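Local coordinates for glycoside hydrolase family protein (Novosphingobium sp. PP1Y, PDB 6Q2F) that probably cleaves terminal alpha-L-rhamnose from rhamnosylated compounds, as a glycoside hydrolase of the alpha-L-rhamnosidase type, at residues Glu583-His588 / Glu741-Gly746. Sequence-based numbering, arbitrary orientation.
Sequences EALEDH and EAPLTG. With NA (sodium ion), chain B.
With chi1 at 51°, T745 holds OG1 between its backbone N and carbonyl carbon and sends CG2 anti to that carbon; the hydroxyl thus reaches the H588 carbonyl while the methyl turns to E586. T745 OG1 donates to H588 O over 2.7 Å, in the carbonyl plane and at a C=O...donor angle of 152°. A CA-H...O contact accompanies it, H588 CA lying 3.2 Å from T745 O, so the hydroxyl and carbonyl of one threonine both meet the main chain of H588. The methyl CG2 of T745 packs 3.4 Å from E586 O, whose hydrogen bond goes to the T621 hydroxyl. Beside the T745 hydroxyl, L585 has CG anti to its carbonyl carbon (chi1 -49°) and crosses the ring of P743 at about a right angle; L585 CD1 packs tightly on P743 CG at 3.4 Å. P743 is the N-cap residue of the short helix that carries T745. The CB of H588 points away from segment 741-746; its ND1 donates in the ring plane to D587 OD1 over 2.6 Å, and its NE2 bonds D750, two partners that fix the ring's rotation. E586 likewise leaves the backbone away from segment 741-746 at CB, and its extended chain brings OE2 to 2.4 Å from the sodium ion, which E583 OE1 binds too; D503, S504 and E644 complete the protein ligands. T745 therefore packs against the backbone directly behind a metal ligand. The contact is buried near the centre of the chain, where the loop after strand 579-582 of the closed, eight-stranded parallel (beta/alpha)8-type barrel meets helix 744-747, which follows strand 734-737 of a separate mixed sheet, while helix 620-636 touches both E586 and T745.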
loop_
_atom_site.group_PDB
_atom_site.type_symbol
_atom_site.label_atom_id
_atom_site.label_comp_id
_atom_site.label_asym_id
_atom_site.label_seq_id
_atom_site.Cartn_x
_atom_site.Cartn_y
_atom_site.Cartn_z
ATOM N N GLU A 583 -6.377 -3.830 -3.652
ATOM C CA GLU A 583 -5.414 -2.994 -2.963
ATOM C C GLU A 583 -6.145 -1.779 -2.419
ATOM O O GLU A 583 -7.326 -1.570 -2.685
ATOM C CB GLU A 583 -4.276 -2.573 -3.899
ATOM C CG GLU A 583 -3.416 -3.692 -4.381
ATOM C CD GLU A 583 -2.143 -3.200 -5.097
ATOM O OE1 GLU A 583 -1.992 -1.977 -5.314
ATOM O OE2 GLU A 583 -1.304 -4.053 -5.434
ATOM N N ALA A 584 -5.430 -0.956 -1.668
ATOM C CA ALA A 584 -6.030 0.241 -1.107
ATOM C C ALA A 584 -5.156 1.464 -1.333
ATOM O O ALA A 584 -4.895 1.840 -2.476
ATOM C CB ALA A 584 -6.330 0.031 0.384
ATOM N N LEU A 585 -4.760 2.142 -0.261
ATOM C CA LEU A 585 -3.894 3.325 -0.315
ATOM C C LEU A 585 -2.444 3.062 -0.661
ATOM O O LEU A 585 -1.892 3.729 -1.474
ATOM C CB LEU A 585 -4.017 4.184 0.941
ATOM C CG LEU A 585 -5.420 4.536 1.396
ATOM C CD1 LEU A 585 -5.423 5.249 2.719
ATOM C CD2 LEU A 585 -6.142 5.332 0.364
ATOM N N GLU A 586 -1.880 2.054 -0.017
ATOM C CA GLU A 586 -0.507 1.585 -0.243
ATOM C C GLU A 586 0.550 2.550 0.274
ATOM O O GLU A 586 1.409 2.153 1.073
ATOM C CB GLU A 586 -0.234 1.289 -1.731
ATOM C CG GLU A 586 1.189 0.733 -1.967
ATOM C CD GLU A 586 1.488 0.414 -3.422
ATOM O OE1 GLU A 586 2.506 0.930 -3.913
ATOM O OE2 GLU A 586 0.729 -0.342 -4.058
ATOM N N ASP A 587 0.501 3.805 -0.169
ATOM C CA ASP A 587 1.597 4.761 0.008
ATOM C C ASP A 587 1.081 5.998 0.744
ATOM O O ASP A 587 0.437 6.866 0.140
ATOM C CB ASP A 587 2.198 5.124 -1.356
ATOM C CG ASP A 587 3.457 5.974 -1.253
ATOM O OD1 ASP A 587 3.952 6.199 -0.134
ATOM O OD2 ASP A 587 3.963 6.402 -2.317
ATOM N N HIS A 588 1.391 6.079 2.043
ATOM C CA HIS A 588 0.994 7.199 2.918
ATOM C C HIS A 588 -0.509 7.442 2.762
ATOM O O HIS A 588 -1.304 6.504 2.909
ATOM C CB HIS A 588 1.871 8.396 2.626
ATOM C CG HIS A 588 3.310 8.168 2.941
ATOM N ND1 HIS A 588 4.159 7.499 2.088
ATOM C CD2 HIS A 588 4.050 8.506 4.022
ATOM C CE1 HIS A 588 5.365 7.446 2.624
ATOM N NE2 HIS A 588 5.327 8.047 3.798
ATOM N N GLU A 741 -9.166 8.112 12.806
ATOM C CA GLU A 741 -8.587 9.166 11.978
ATOM C C GLU A 741 -7.823 8.656 10.747
ATOM O O GLU A 741 -8.422 8.104 9.825
ATOM C CB GLU A 741 -7.713 10.092 12.836
ATOM C CG GLU A 741 -7.546 11.502 12.288
ATOM C CD GLU A 741 -7.003 11.529 10.872
ATOM O OE1 GLU A 741 -5.808 11.848 10.699
ATOM O OE2 GLU A 741 -7.770 11.232 9.932
ATOM N N ALA A 742 -6.506 8.849 10.737
ATOM C CA ALA A 742 -5.667 8.434 9.619
ATOM C C ALA A 742 -5.575 6.923 9.433
ATOM O O ALA A 742 -5.540 6.164 10.403
ATOM C CB ALA A 742 -4.273 9.034 9.754
ATOM N N PRO A 743 -5.532 6.497 8.174
ATOM C CA PRO A 743 -5.420 5.080 7.835
ATOM C C PRO A 743 -4.075 4.526 8.302
ATOM O O PRO A 743 -3.214 5.241 8.801
ATOM C CB PRO A 743 -5.538 5.079 6.305
ATOM C CG PRO A 743 -4.927 6.402 5.905
ATOM C CD PRO A 743 -5.367 7.368 6.992
ATOM N N LEU A 744 -3.905 3.219 8.118
ATOM C CA LEU A 744 -2.696 2.555 8.600
ATOM C C LEU A 744 -1.461 3.020 7.828
ATOM O O LEU A 744 -0.410 3.286 8.428
ATOM C CB LEU A 744 -2.869 1.043 8.503
ATOM C CG LEU A 744 -3.893 0.462 9.482
ATOM C CD1 LEU A 744 -4.294 -0.939 9.062
ATOM C CD2 LEU A 744 -3.305 0.419 10.897
ATOM N N THR A 745 -1.572 3.154 6.499
ATOM C CA THR A 745 -0.451 3.699 5.737
ATOM C C THR A 745 -0.216 5.163 6.059
ATOM O O THR A 745 0.841 5.695 5.719
ATOM C CB THR A 745 -0.678 3.553 4.226
ATOM O OG1 THR A 745 -1.972 4.071 3.873
ATOM C CG2 THR A 745 -0.590 2.077 3.806
ATOM N N GLY A 746 -1.187 5.824 6.684
ATOM C CA GLY A 746 -1.008 7.183 7.152
ATOM C C GLY A 746 -0.364 7.206 8.521
ATOM O O GLY A 746 0.669 7.854 8.711
HETATM NA NA NA B . -0.105 -0.749 -6.256
#